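Local structure of G protein alpha subunit (Entamoeba histolytica, 4FID) at residues T51-R54 / T55-E58; V126-I129 / A130-D133; A215-K218 / D219-N223; V248-N251 / T252-E256. The protein probably acts as a molecular switch in transmembrane signalling, binding and hydrolysing GTP as the alpha subunit of a heterotrimeric G protein. All coordinates share one frame; numbering follows the deposited sequence.

All four contacts are local, each made within one continuous piece of chain, so every one closes a helical turn or a short bend; they follow one another in series, and none nests or crosses. Contact 1 lies on the long helix 42-62 of the all-helical domain, and contact 2 where the short helix 126-129 of that domain runs into a loop, their centres about 19 Å apart. The chain then passes to the Ras-like domain, where contact 3 lies on helix 209-222, packed against the central sheet, and contact 4 in the loop joining helices 238-247 and 263-275. Contacts 2 and 3 have centres about 44 Å apart, on opposite sides of the chain's centre.

Contact 1: T51-R54 / T55-E58; sequences TCMR and TLIE
Both faces of the peptide carbonyl plane at Thr51 are used by Thr55: its backbone N approaches Thr51 O from one side and its OG1 from the other. The main-chain hydrogen bond spans 3.0 Å from Thr55 N to Thr51 O, and the hydroxyl donates from Thr55 OG1 to Thr51 O over 2.9 Å. Neither donor lies in the plane, OG1 being tilted 32° from it. The hydroxyl gets there because Thr55 turns OG1 back beside its own backbone N (chi1 -62°), towards the preceding helical turn. Threonine suits this partly exposed position, since its polar branch can be satisfied by a main-chain oxygen. Further along, Ile57 N reaches Met53 O at 3.0 Å and Glu58 N reaches Arg54 O at 2.9 Å, while the bond from Leu56 N to Cys52 O is weak. On the buried side the selenomethionine Met53 lays SE 4.3 Å from Leu56 CD1; at its margin Met53 CG stands 4.4 Å from Ile57 CD1. Pliable, unbranched Met53 and branched Leu56 suit the face turned to neighbouring helices, where both meet Phe123 and Ile103. Arg54 stretches outwards, and its guanidinium group bonds to the backbone oxygens of Glu75 and Asp80. Successive bonds from residue i+4 back to i, with one face apolar and the other polar, mark the long central helix of the all-helical domain, around which the shorter helices of a G-alpha subunit pack.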
ATOM      1  N   THR A  51      -4.318  11.230  15.488  1.00 39.46           N
ATOM      2  CA  THR A  51      -3.271  10.337  15.974  1.00 36.62           C
ATOM      3  C   THR A  51      -1.954  10.503  15.203  1.00 39.28           C
ATOM      4  O   THR A  51      -0.889  10.503  15.812  1.00 43.68           O
ATOM      5  CB  THR A  51      -3.727   8.847  16.052  1.00 33.42           C
ATOM      6  OG1 THR A  51      -3.858   8.282  14.740  1.00 39.05           O
ATOM      7  CG2 THR A  51      -5.047   8.735  16.785  1.00 26.51           C
ATOM      8  N   CYS A  52      -2.027  10.667  13.880  1.00 36.56           N
ATOM      9  CA  CYS A  52      -0.833  10.933  13.067  1.00 32.06           C
ATOM     10  C   CYS A  52      -0.120  12.208  13.484  1.00 35.72           C
ATOM     11  O   CYS A  52       1.097  12.294  13.360  1.00 40.15           O
ATOM     12  CB  CYS A  52      -1.179  11.063  11.585  1.00 34.29           C
ATOM     13  SG  CYS A  52      -1.508   9.531  10.676  1.00 37.52           S
HETATM   14  N   MSE A  53      -0.873  13.203  13.957  1.00 36.80           N
HETATM   15  CA  MSE A  53      -0.280  14.477  14.357  1.00 28.83           C
HETATM   16  C   MSE A  53       0.256  14.427  15.778  1.00 28.42           C
HETATM   17  O   MSE A  53       1.289  15.026  16.066  1.00 30.99           O
HETATM   18  CB  MSE A  53      -1.253  15.652  14.176  1.00 30.62           C
HETATM   19  CG  MSE A  53      -0.635  17.029  14.536  1.00 40.69           C
HETATM   20 SE   MSE A  53       0.992  17.590  13.504  1.00 66.40          SE
HETATM   21  CE  MSE A  53       0.219  18.023  11.764  1.00 45.87           C
ATOM     22  N   ARG A  54      -0.432  13.707  16.663  1.00 33.06           N
ATOM     23  CA  ARG A  54       0.122  13.409  17.990  1.00 33.80           C
ATOM     24  C   ARG A  54       1.487  12.756  17.825  1.00 37.09           C
ATOM     25  O   ARG A  54       2.442  13.139  18.493  1.00 39.40           O
ATOM     26  CB  ARG A  54      -0.800  12.489  18.800  1.00 34.00           C
ATOM     27  CG  ARG A  54      -2.068  13.156  19.293  1.00 34.84           C
ATOM     28  CD  ARG A  54      -2.986  12.186  20.009  1.00 39.36           C
ATOM     29  NE  ARG A  54      -4.168  12.878  20.526  1.00 46.56           N
ATOM     30  CZ  ARG A  54      -5.245  12.285  21.044  1.00 47.55           C
ATOM     31  NH1 ARG A  54      -5.324  10.959  21.128  1.00 41.42           N
ATOM     32  NH2 ARG A  54      -6.256  13.031  21.473  1.00 48.12           N
ATOM     33  N   THR A  55       1.569  11.782  16.918  1.00 37.70           N
ATOM     34  CA  THR A  55       2.821  11.087  16.599  1.00 40.87           C
ATOM     35  C   THR A  55       3.959  12.061  16.291  1.00 40.50           C
ATOM     36  O   THR A  55       5.050  11.933  16.836  1.00 33.92           O
ATOM     37  CB  THR A  55       2.646  10.140  15.373  1.00 38.36           C
ATOM     38  OG1 THR A  55       1.682   9.130  15.676  1.00 39.69           O
ATOM     39  CG2 THR A  55       3.976   9.480  14.961  1.00 31.29           C
ATOM     40  N   LEU A  56       3.711  13.014  15.395  1.00 41.30           N
ATOM     41  CA  LEU A  56       4.735  13.993  15.020  1.00 41.55           C
ATOM     42  C   LEU A  56       5.112  14.895  16.198  1.00 42.60           C
ATOM     43  O   LEU A  56       6.295  15.164  16.421  1.00 45.49           O
ATOM     44  CB  LEU A  56       4.311  14.838  13.796  1.00 33.32           C
ATOM     45  CG  LEU A  56       4.445  14.230  12.397  1.00 27.74           C
ATOM     46  CD1 LEU A  56       3.661  15.001  11.307  1.00 24.87           C
ATOM     47  CD2 LEU A  56       5.905  14.139  12.017  1.00 29.28           C
ATOM     48  N   ILE A  57       4.119  15.366  16.947  1.00 37.49           N
ATOM     49  CA  ILE A  57       4.413  16.159  18.151  1.00 38.06           C
ATOM     50  C   ILE A  57       5.319  15.399  19.127  1.00 40.47           C
ATOM     51  O   ILE A  57       6.346  15.928  19.567  1.00 41.64           O
ATOM     52  CB  ILE A  57       3.137  16.594  18.900  1.00 31.88           C
ATOM     53  CG1 ILE A  57       2.241  17.442  17.998  1.00 28.10           C
ATOM     54  CG2 ILE A  57       3.495  17.371  20.143  1.00 26.04           C
ATOM     55  CD1 ILE A  57       0.898  17.842  18.631  1.00 25.28           C
ATOM     56  N   GLU A  58       4.932  14.164  19.460  1.00 39.42           N
ATOM     57  CA  GLU A  58       5.750  13.288  20.298  1.00 46.92           C
ATOM     58  C   GLU A  58       7.158  13.065  19.720  1.00 46.42           C
ATOM     59  O   GLU A  58       8.162  13.243  20.409  1.00 53.57           O
ATOM     60  CB  GLU A  58       5.044  11.952  20.535  1.00 58.30           C
ATOM     61  CG  GLU A  58       5.940  10.856  21.096  1.00 73.01           C
ATOM     62  CD  GLU A  58       5.246   9.499  21.144  1.00 84.09           C
ATOM     63  OE1 GLU A  58       5.941   8.475  21.331  1.00 88.63           O
ATOM     64  OE2 GLU A  58       4.006   9.458  20.993  1.00 85.46           O
TER

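Contact 2: V126-I129 / A130-D133; sequences VKRI and AMED
Met131 folds back beside Arg128 where the short helix 126-129 of the all-helical domain passes into a loop. Traced outwards, the selenomethionine first sets CB near Arg128 O. Its CG, held beside its own backbone N (chi1 -82°), then comes 3.6 Å from Lys127 O. The chain runs on extended to SE, then bends about the CG-SE bond (chi3 -42°), which brings CE to 3.4 Å from Arg128 O and 3.9 Å from Arg128 CG. The two side chains cross at a slant, the methyl end of one against the aliphatic base of the other. Though the residue is exposed, its unbranched chain is pliable enough to lie against the aliphatic part of Arg128. The charged end of Arg128 is engaged with other groups: it forms a salt bridge with Asp140 and a hydrogen bond with Asn125 OD1. Ile129, by contrast, is buried against Ile45, Cys46 and Val49 of helix 42-62, where a branched hydrocarbon is at home. Ala130 follows with a side chain small enough to sit close to the turn and still touch Val91 and Phe86. A helical i+4 to i bond runs 2.9 Å from Ala130 N to Val126 O, with an angle of 149° at the hydrogen, and Ala130 CB rests 3.2 Å from the same Val126 O.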
ATOM      1  N   VAL A 126      -7.423  18.560   5.769  1.00 34.42           N
ATOM      2  CA  VAL A 126      -8.069  18.749   7.072  1.00 37.47           C
ATOM      3  C   VAL A 126      -9.288  19.693   7.068  1.00 39.33           C
ATOM      4  O   VAL A 126     -10.285  19.418   7.734  1.00 39.48           O
ATOM      5  CB  VAL A 126      -7.069  19.167   8.165  1.00 36.07           C
ATOM      6  CG1 VAL A 126      -6.708  20.640   8.041  1.00 34.69           C
ATOM      7  CG2 VAL A 126      -7.658  18.877   9.529  1.00 33.97           C
ATOM      8  N   LYS A 127      -9.210  20.786   6.313  1.00 48.95           N
ATOM      9  CA  LYS A 127     -10.337  21.712   6.198  1.00 52.07           C
ATOM     10  C   LYS A 127     -11.597  20.977   5.754  1.00 51.20           C
ATOM     11  O   LYS A 127     -12.685  21.271   6.226  1.00 48.75           O
ATOM     12  CB  LYS A 127     -10.032  22.838   5.212  1.00 57.67           C
ATOM     13  CG  LYS A 127      -8.972  23.839   5.655  1.00 68.98           C
ATOM     14  CD  LYS A 127      -8.593  24.754   4.483  1.00 76.70           C
ATOM     15  CE  LYS A 127      -7.604  25.852   4.874  1.00 81.37           C
ATOM     16  NZ  LYS A 127      -7.124  26.629   3.684  1.00 81.41           N
ATOM     17  N   ARG A 128     -11.446  20.016   4.850  1.00 52.37           N
ATOM     18  CA  ARG A 128     -12.589  19.280   4.328  1.00 49.52           C
ATOM     19  C   ARG A 128     -13.008  18.085   5.193  1.00 52.83           C
ATOM     20  O   ARG A 128     -14.171  17.694   5.181  1.00 56.86           O
ATOM     21  CB  ARG A 128     -12.327  18.838   2.892  1.00 50.93           C
ATOM     22  CG  ARG A 128     -13.477  18.058   2.250  1.00 55.73           C
ATOM     23  CD  ARG A 128     -13.104  17.583   0.837  1.00 54.60           C
ATOM     24  NE  ARG A 128     -11.824  16.884   0.852  1.00 47.35           N
ATOM     25  CZ  ARG A 128     -11.673  15.565   0.916  1.00 35.54           C
ATOM     26  NH1 ARG A 128     -12.722  14.764   0.928  1.00 33.34           N
ATOM     27  NH2 ARG A 128     -10.455  15.052   0.950  1.00 30.92           N
ATOM     28  N   ILE A 129     -12.065  17.506   5.936  1.00 53.18           N
ATOM     29  CA  ILE A 129     -12.356  16.336   6.773  1.00 54.34           C
ATOM     30  C   ILE A 129     -13.019  16.762   8.078  1.00 56.39           C
ATOM     31  O   ILE A 129     -13.834  16.031   8.648  1.00 54.04           O
ATOM     32  CB  ILE A 129     -11.067  15.523   7.099  1.00 47.66           C
ATOM     33  CG1 ILE A 129     -10.511  14.843   5.850  1.00 41.47           C
ATOM     34  CG2 ILE A 129     -11.323  14.477   8.186  1.00 50.66           C
ATOM     35  CD1 ILE A 129      -9.043  14.508   5.984  1.00 33.77           C
ATOM     36  N   ALA A 130     -12.662  17.959   8.536  1.00 56.76           N
ATOM     37  CA  ALA A 130     -13.122  18.462   9.819  1.00 59.14           C
ATOM     38  C   ALA A 130     -14.467  19.164   9.739  1.00 60.41           C
ATOM     39  O   ALA A 130     -14.929  19.705  10.733  1.00 63.80           O
ATOM     40  CB  ALA A 130     -12.088  19.382  10.415  1.00 60.22           C
HETATM   41  N   MSE A 131     -15.083  19.164   8.559  1.00 61.73           N
HETATM   42  CA  MSE A 131     -16.427  19.711   8.396  1.00 70.44           C
HETATM   43  C   MSE A 131     -17.457  18.830   9.084  1.00 69.26           C
HETATM   44  O   MSE A 131     -17.270  17.622   9.221  1.00 66.49           O
HETATM   45  CB  MSE A 131     -16.793  19.856   6.916  1.00 76.33           C
HETATM   46  CG  MSE A 131     -16.259  21.108   6.237  1.00 77.62           C
HETATM   47 SE   MSE A 131     -16.941  21.259   4.418  1.00210.86          SE
HETATM   48  CE  MSE A 131     -16.762  19.391   3.866  1.00 70.77           C
ATOM     49  N   GLU A 132     -18.558  19.438   9.504  1.00 73.60           N
ATOM     50  CA  GLU A 132     -19.558  18.708  10.267  1.00 78.09           C
ATOM     51  C   GLU A 132     -20.303  17.675   9.417  1.00 74.49           C
ATOM     52  O   GLU A 132     -20.641  16.599   9.902  1.00 76.77           O
ATOM     53  CB  GLU A 132     -20.527  19.665  10.987  1.00 82.62           C
ATOM     54  CG  GLU A 132     -21.384  20.531  10.078  1.00 89.18           C
ATOM     55  CD  GLU A 132     -22.594  21.115  10.802  1.00 98.63           C
ATOM     56  OE1 GLU A 132     -22.858  20.685  11.950  1.00 99.10           O
ATOM     57  OE2 GLU A 132     -23.276  21.998  10.225  1.00100.89           O
ATOM     58  N   ASP A 133     -20.534  17.987   8.147  1.00 72.57           N
ATOM     59  CA  ASP A 133     -21.305  17.097   7.284  1.00 79.74           C
ATOM     60  C   ASP A 133     -20.426  16.227   6.390  1.00 70.32           C
ATOM     61  O   ASP A 133     -20.929  15.544   5.493  1.00 71.58           O
ATOM     62  CB  ASP A 133     -22.260  17.904   6.409  1.00 96.77           C
ATOM     63  CG  ASP A 133     -21.528  18.812   5.433  1.00103.82           C
ATOM     64  OD1 ASP A 133     -20.713  19.642   5.893  1.00104.60           O
ATOM     65  OD2 ASP A 133     -21.772  18.699   4.209  1.00107.05           O
TER

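Contact 3: A215-K218 / D219-N223; sequences AVFK and DIMTN
Phe217 and Met221, one turn apart on helix 209-222, lie side by side and point the same way, towards the central sheet of the Ras-like domain. The selenomethionine passes over one face of the ring: Met221 CG stands 3.8 Å from the centroid of the Phe217 ring in a CH-pi contact, shifted towards the rim so that its nearest ring atom is Phe217 CZ at 3.4 Å. Met221 SE follows obliquely, 4.5 Å from the Phe217 centroid and 44° off the ring normal, a Met-aromatic contact. Bends at chi2 and chi3 of Met221 curl its chain over the face of the phenyl group. Both residues are buried, and the ring also meets Phe190 and Ile233 from strands of the sheet, a setting that suits flat and flexible apolar groups. Val216 and Ile220 form a second, looser pair, with Val216 CG1 4.5 Å from Ile220 CD1, and both touch Phe190. On the outer side Thr222 OG1 donates to Lys218 O over 3.1 Å, its hydroxyl lying between backbone N and carbonyl carbon (chi1 55°). Lys218 sends NZ away to Phe274 O. In the backbone, Met221 N bonds to Phe217 O at 3.0 Å. The chemistry thus divides by side: dispersion, with the polarisable selenium set obliquely to the ring, probably contributes on the buried side, while the threonine hydroxyl gives Lys218 O a donor that supplements a weak bond from the amide of Thr222.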
ATOM      1  N   ALA A 215      10.111 -14.621   1.580  1.00 27.07           N
ATOM      2  CA  ALA A 215       9.766 -15.991   1.879  1.00 27.98           C
ATOM      3  C   ALA A 215       8.277 -16.249   1.558  1.00 34.70           C
ATOM      4  O   ALA A 215       7.911 -17.338   1.101  1.00 33.60           O
ATOM      5  CB  ALA A 215      10.096 -16.301   3.333  1.00 22.01           C
ATOM      6  N   VAL A 216       7.423 -15.249   1.774  1.00 28.05           N
ATOM      7  CA  VAL A 216       6.040 -15.379   1.347  1.00 28.70           C
ATOM      8  C   VAL A 216       5.986 -15.649  -0.148  1.00 33.38           C
ATOM      9  O   VAL A 216       5.372 -16.604  -0.602  1.00 36.41           O
ATOM     10  CB  VAL A 216       5.219 -14.119   1.635  1.00 30.84           C
ATOM     11  CG1 VAL A 216       3.922 -14.117   0.784  1.00 21.51           C
ATOM     12  CG2 VAL A 216       4.930 -13.973   3.151  1.00 23.50           C
ATOM     13  N   PHE A 217       6.639 -14.795  -0.920  1.00 34.64           N
ATOM     14  CA  PHE A 217       6.685 -14.987  -2.358  1.00 31.91           C
ATOM     15  C   PHE A 217       7.227 -16.367  -2.778  1.00 31.27           C
ATOM     16  O   PHE A 217       6.634 -17.022  -3.628  1.00 34.39           O
ATOM     17  CB  PHE A 217       7.464 -13.867  -3.023  1.00 24.46           C
ATOM     18  CG  PHE A 217       7.737 -14.112  -4.469  1.00 29.48           C
ATOM     19  CD1 PHE A 217       6.724 -13.974  -5.409  1.00 33.24           C
ATOM     20  CD2 PHE A 217       9.007 -14.479  -4.894  1.00 31.76           C
ATOM     21  CE1 PHE A 217       6.969 -14.193  -6.760  1.00 34.76           C
ATOM     22  CE2 PHE A 217       9.268 -14.706  -6.228  1.00 34.13           C
ATOM     23  CZ  PHE A 217       8.249 -14.553  -7.169  1.00 39.33           C
ATOM     24  N   LYS A 218       8.335 -16.804  -2.182  1.00 28.92           N
ATOM     25  CA  LYS A 218       8.889 -18.146  -2.444  1.00 29.83           C
ATOM     26  C   LYS A 218       7.862 -19.265  -2.180  1.00 34.26           C
ATOM     27  O   LYS A 218       7.869 -20.309  -2.845  1.00 32.48           O
ATOM     28  CB  LYS A 218      10.172 -18.401  -1.636  1.00 27.93           C
ATOM     29  CG  LYS A 218      11.409 -17.596  -2.073  1.00 35.20           C
ATOM     30  CD  LYS A 218      11.728 -17.754  -3.559  1.00 39.09           C
ATOM     31  CE  LYS A 218      12.995 -16.983  -3.967  1.00 41.79           C
ATOM     32  NZ  LYS A 218      13.317 -17.153  -5.435  1.00 38.47           N
ATOM     33  N   ASP A 219       6.973 -19.048  -1.219  1.00 39.61           N
ATOM     34  CA  ASP A 219       5.842 -19.954  -1.047  1.00 46.79           C
ATOM     35  C   ASP A 219       4.989 -20.011  -2.296  1.00 50.93           C
ATOM     36  O   ASP A 219       4.777 -21.092  -2.858  1.00 54.12           O
ATOM     37  CB  ASP A 219       4.976 -19.536   0.126  1.00 50.83           C
ATOM     38  CG  ASP A 219       5.624 -19.849   1.441  1.00 62.25           C
ATOM     39  OD1 ASP A 219       5.169 -19.296   2.474  1.00 70.46           O
ATOM     40  OD2 ASP A 219       6.593 -20.648   1.427  1.00 57.62           O
ATOM     41  N   ILE A 220       4.500 -18.846  -2.728  1.00 44.16           N
ATOM     42  CA  ILE A 220       3.625 -18.765  -3.897  1.00 38.07           C
ATOM     43  C   ILE A 220       4.248 -19.533  -5.066  1.00 35.71           C
ATOM     44  O   ILE A 220       3.607 -20.365  -5.702  1.00 37.72           O
ATOM     45  CB  ILE A 220       3.354 -17.293  -4.270  1.00 36.83           C
ATOM     46  CG1 ILE A 220       2.452 -16.643  -3.232  1.00 36.83           C
ATOM     47  CG2 ILE A 220       2.727 -17.167  -5.638  1.00 30.94           C
ATOM     48  CD1 ILE A 220       2.418 -15.110  -3.337  1.00 39.18           C
HETATM   49  N   MSE A 221       5.527 -19.282  -5.314  1.00 34.51           N
HETATM   50  CA  MSE A 221       6.237 -19.924  -6.418  1.00 36.65           C
HETATM   51  C   MSE A 221       6.251 -21.453  -6.371  1.00 48.31           C
HETATM   52  O   MSE A 221       6.416 -22.109  -7.397  1.00 53.72           O
HETATM   53  CB  MSE A 221       7.667 -19.399  -6.477  1.00 31.26           C
HETATM   54  CG  MSE A 221       7.735 -17.945  -6.897  1.00 33.80           C
HETATM   55 SE   MSE A 221       6.720 -17.683  -8.547  1.00 75.92          SE
HETATM   56  CE  MSE A 221       7.596 -19.058  -9.641  1.00 47.24           C
ATOM     57  N   THR A 222       6.095 -22.029  -5.188  1.00 47.52           N
ATOM     58  CA  THR A 222       6.119 -23.478  -5.094  1.00 53.72           C
ATOM     59  C   THR A 222       4.791 -24.087  -4.630  1.00 54.04           C
ATOM     60  O   THR A 222       4.656 -25.306  -4.577  1.00 57.98           O
ATOM     61  CB  THR A 222       7.289 -23.982  -4.207  1.00 54.04           C
ATOM     62  OG1 THR A 222       7.229 -23.360  -2.917  1.00 55.56           O
ATOM     63  CG2 THR A 222       8.630 -23.675  -4.860  1.00 48.64           C
ATOM     64  N   ASN A 223       3.816 -23.243  -4.308  1.00 46.49           N
ATOM     65  CA  ASN A 223       2.521 -23.718  -3.835  1.00 42.45           C
ATOM     66  C   ASN A 223       1.817 -24.557  -4.897  1.00 47.55           C
ATOM     67  O   ASN A 223       1.581 -24.076  -6.008  1.00 46.81           O
ATOM     68  CB  ASN A 223       1.650 -22.531  -3.443  1.00 41.16           C
ATOM     69  CG  ASN A 223       0.392 -22.940  -2.704  1.00 42.34           C
ATOM     70  OD1 ASN A 223      -0.374 -23.804  -3.160  1.00 44.49           O
ATOM     71  ND2 ASN A 223       0.171 -22.319  -1.549  1.00 38.06           N
TER

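Contact 4: V248-N251 / T252-E256; sequences VPLN and TIFPE
A short 3-10 turn in the loop between helices 238-247 and 263-275 of the Ras-like domain brings Thr252 back onto Pro249. Two donors of the threonine grip one oxygen: Thr252 N lies 3.0 Å from Pro249 O, well above the carbonyl plane, and Thr252 OG1 lies 2.6 Å from Pro249 O, nearly in line with the C=O bond. Placing OG1 between the backbone N and the carbonyl carbon (chi1 64°) leaves the methyl CG2 to rest 3.6 Å from Pro249 CG. Proline suits the start of such a turn, which asks for its oxygen but not for an amide hydrogen. Leu250 O is doubly held as well. Ile253 N comes from above its plane at 3.0 Å, whereas Phe254 N, 2.9 Å from Leu250 O, lies in the plane and makes an almost straight hydrogen bond, 178° at the hydrogen. Beyond the backbone, Leu250 CD1 meets the edge of the Phe254 ring at 4.0 Å from CD1 of that ring. The phenyl group also packs edge-to-face with Tyr269 of helix 263-275. Bonds from residue i+3 back to i, succeeded by one from i+4, are typical of a 3-10 turn widening into an alpha-type turn, here in a surface loop joining two helices.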
ATOM      1  N   VAL A 248      17.587   7.358   3.227  1.00 51.79           N
ATOM      2  CA  VAL A 248      18.195   6.093   3.628  1.00 46.86           C
ATOM      3  C   VAL A 248      18.771   5.358   2.420  1.00 44.14           C
ATOM      4  O   VAL A 248      18.124   4.483   1.866  1.00 45.31           O
ATOM      5  CB  VAL A 248      17.172   5.156   4.309  1.00 41.67           C
ATOM      6  CG1 VAL A 248      17.885   3.957   4.930  1.00 34.22           C
ATOM      7  CG2 VAL A 248      16.351   5.906   5.344  1.00 38.96           C
ATOM      8  N   PRO A 249      19.993   5.710   2.003  1.00 41.99           N
ATOM      9  CA  PRO A 249      20.552   5.074   0.802  1.00 36.76           C
ATOM     10  C   PRO A 249      20.584   3.542   0.888  1.00 32.45           C
ATOM     11  O   PRO A 249      20.814   2.987   1.971  1.00 31.60           O
ATOM     12  CB  PRO A 249      21.972   5.663   0.708  1.00 36.75           C
ATOM     13  CG  PRO A 249      22.213   6.354   2.012  1.00 38.54           C
ATOM     14  CD  PRO A 249      20.883   6.739   2.561  1.00 38.87           C
ATOM     15  N   LEU A 250      20.352   2.886  -0.250  1.00 26.71           N
ATOM     16  CA  LEU A 250      20.231   1.436  -0.327  1.00 33.41           C
ATOM     17  C   LEU A 250      21.490   0.720   0.149  1.00 41.07           C
ATOM     18  O   LEU A 250      21.404  -0.394   0.671  1.00 42.60           O
ATOM     19  CB  LEU A 250      19.867   0.970  -1.761  1.00 28.02           C
ATOM     20  CG  LEU A 250      19.496  -0.510  -2.026  1.00 25.11           C
ATOM     21  CD1 LEU A 250      18.510  -1.092  -0.991  1.00 14.83           C
ATOM     22  CD2 LEU A 250      18.924  -0.701  -3.408  1.00 20.20           C
ATOM     23  N   ASN A 251      22.658   1.339  -0.027  1.00 41.73           N
ATOM     24  CA  ASN A 251      23.886   0.643   0.357  1.00 45.24           C
ATOM     25  C   ASN A 251      24.183   0.731   1.839  1.00 46.26           C
ATOM     26  O   ASN A 251      25.203   0.217   2.288  1.00 50.88           O
ATOM     27  CB  ASN A 251      25.101   1.073  -0.458  1.00 45.64           C
ATOM     28  CG  ASN A 251      25.498   2.527  -0.218  1.00 47.58           C
ATOM     29  OD1 ASN A 251      25.037   3.179   0.721  1.00 44.45           O
ATOM     30  ND2 ASN A 251      26.359   3.040  -1.090  1.00 48.71           N
ATOM     31  N   THR A 252      23.296   1.375   2.595  1.00 36.23           N
ATOM     32  CA  THR A 252      23.384   1.309   4.048  1.00 40.24           C
ATOM     33  C   THR A 252      22.696   0.030   4.553  1.00 42.53           C
ATOM     34  O   THR A 252      22.788  -0.330   5.728  1.00 48.53           O
ATOM     35  CB  THR A 252      22.772   2.562   4.743  1.00 45.87           C
ATOM     36  OG1 THR A 252      21.374   2.632   4.463  1.00 50.10           O
ATOM     37  CG2 THR A 252      23.441   3.841   4.257  1.00 42.97           C
ATOM     38  N   ILE A 253      22.008  -0.649   3.649  1.00 34.74           N
ATOM     39  CA  ILE A 253      21.283  -1.845   3.993  1.00 33.61           C
ATOM     40  C   ILE A 253      21.912  -3.030   3.277  1.00 35.03           C
ATOM     41  O   ILE A 253      22.057  -4.100   3.850  1.00 35.19           O
ATOM     42  CB  ILE A 253      19.800  -1.707   3.592  1.00 35.14           C
ATOM     43  CG1 ILE A 253      19.196  -0.450   4.235  1.00 38.75           C
ATOM     44  CG2 ILE A 253      19.026  -2.977   3.982  1.00 30.85           C
ATOM     45  CD1 ILE A 253      19.053  -0.518   5.786  1.00 15.13           C
ATOM     46  N   PHE A 254      22.257  -2.825   2.007  1.00 36.96           N
ATOM     47  CA  PHE A 254      23.049  -3.769   1.217  1.00 33.54           C
ATOM     48  C   PHE A 254      24.351  -3.117   0.753  1.00 35.97           C
ATOM     49  O   PHE A 254      24.408  -2.558  -0.341  1.00 36.61           O
ATOM     50  CB  PHE A 254      22.278  -4.219  -0.022  1.00 28.73           C
ATOM     51  CG  PHE A 254      21.132  -5.116   0.283  1.00 38.35           C
ATOM     52  CD1 PHE A 254      19.833  -4.595   0.411  1.00 36.02           C
ATOM     53  CD2 PHE A 254      21.335  -6.489   0.446  1.00 36.40           C
ATOM     54  CE1 PHE A 254      18.755  -5.431   0.705  1.00 26.35           C
ATOM     55  CE2 PHE A 254      20.269  -7.328   0.730  1.00 32.38           C
ATOM     56  CZ  PHE A 254      18.977  -6.795   0.865  1.00 30.62           C
ATOM     57  N   PRO A 255      25.412  -3.208   1.568  1.00 38.41           N
ATOM     58  CA  PRO A 255      26.688  -2.570   1.197  1.00 37.43           C
ATOM     59  C   PRO A 255      27.236  -3.083  -0.135  1.00 46.38           C
ATOM     60  O   PRO A 255      28.003  -2.383  -0.788  1.00 44.54           O
ATOM     61  CB  PRO A 255      27.618  -2.932   2.361  1.00 37.62           C
ATOM     62  CG  PRO A 255      26.678  -3.207   3.531  1.00 36.91           C
ATOM     63  CD  PRO A 255      25.471  -3.867   2.887  1.00 35.62           C
ATOM     64  N   GLU A 256      26.807  -4.275  -0.545  1.00 62.50           N
ATOM     65  CA  GLU A 256      27.198  -4.883  -1.825  1.00 71.65           C
ATOM     66  C   GLU A 256      26.392  -4.323  -2.993  1.00 72.05           C
ATOM     67  O   GLU A 256      26.103  -5.045  -3.958  1.00 76.77           O
ATOM     68  CB  GLU A 256      26.972  -6.402  -1.772  1.00 74.73           C
ATOM     69  CG  GLU A 256      28.045  -7.249  -2.443  1.00 76.51           C
ATOM     70  CD  GLU A 256      29.411  -7.170  -1.740  1.00 76.49           C
ATOM     71  OE1 GLU A 256      29.590  -6.314  -0.837  1.00 68.90           O
ATOM     72  OE2 GLU A 256      30.308  -7.968  -2.104  1.00 77.95           O
TER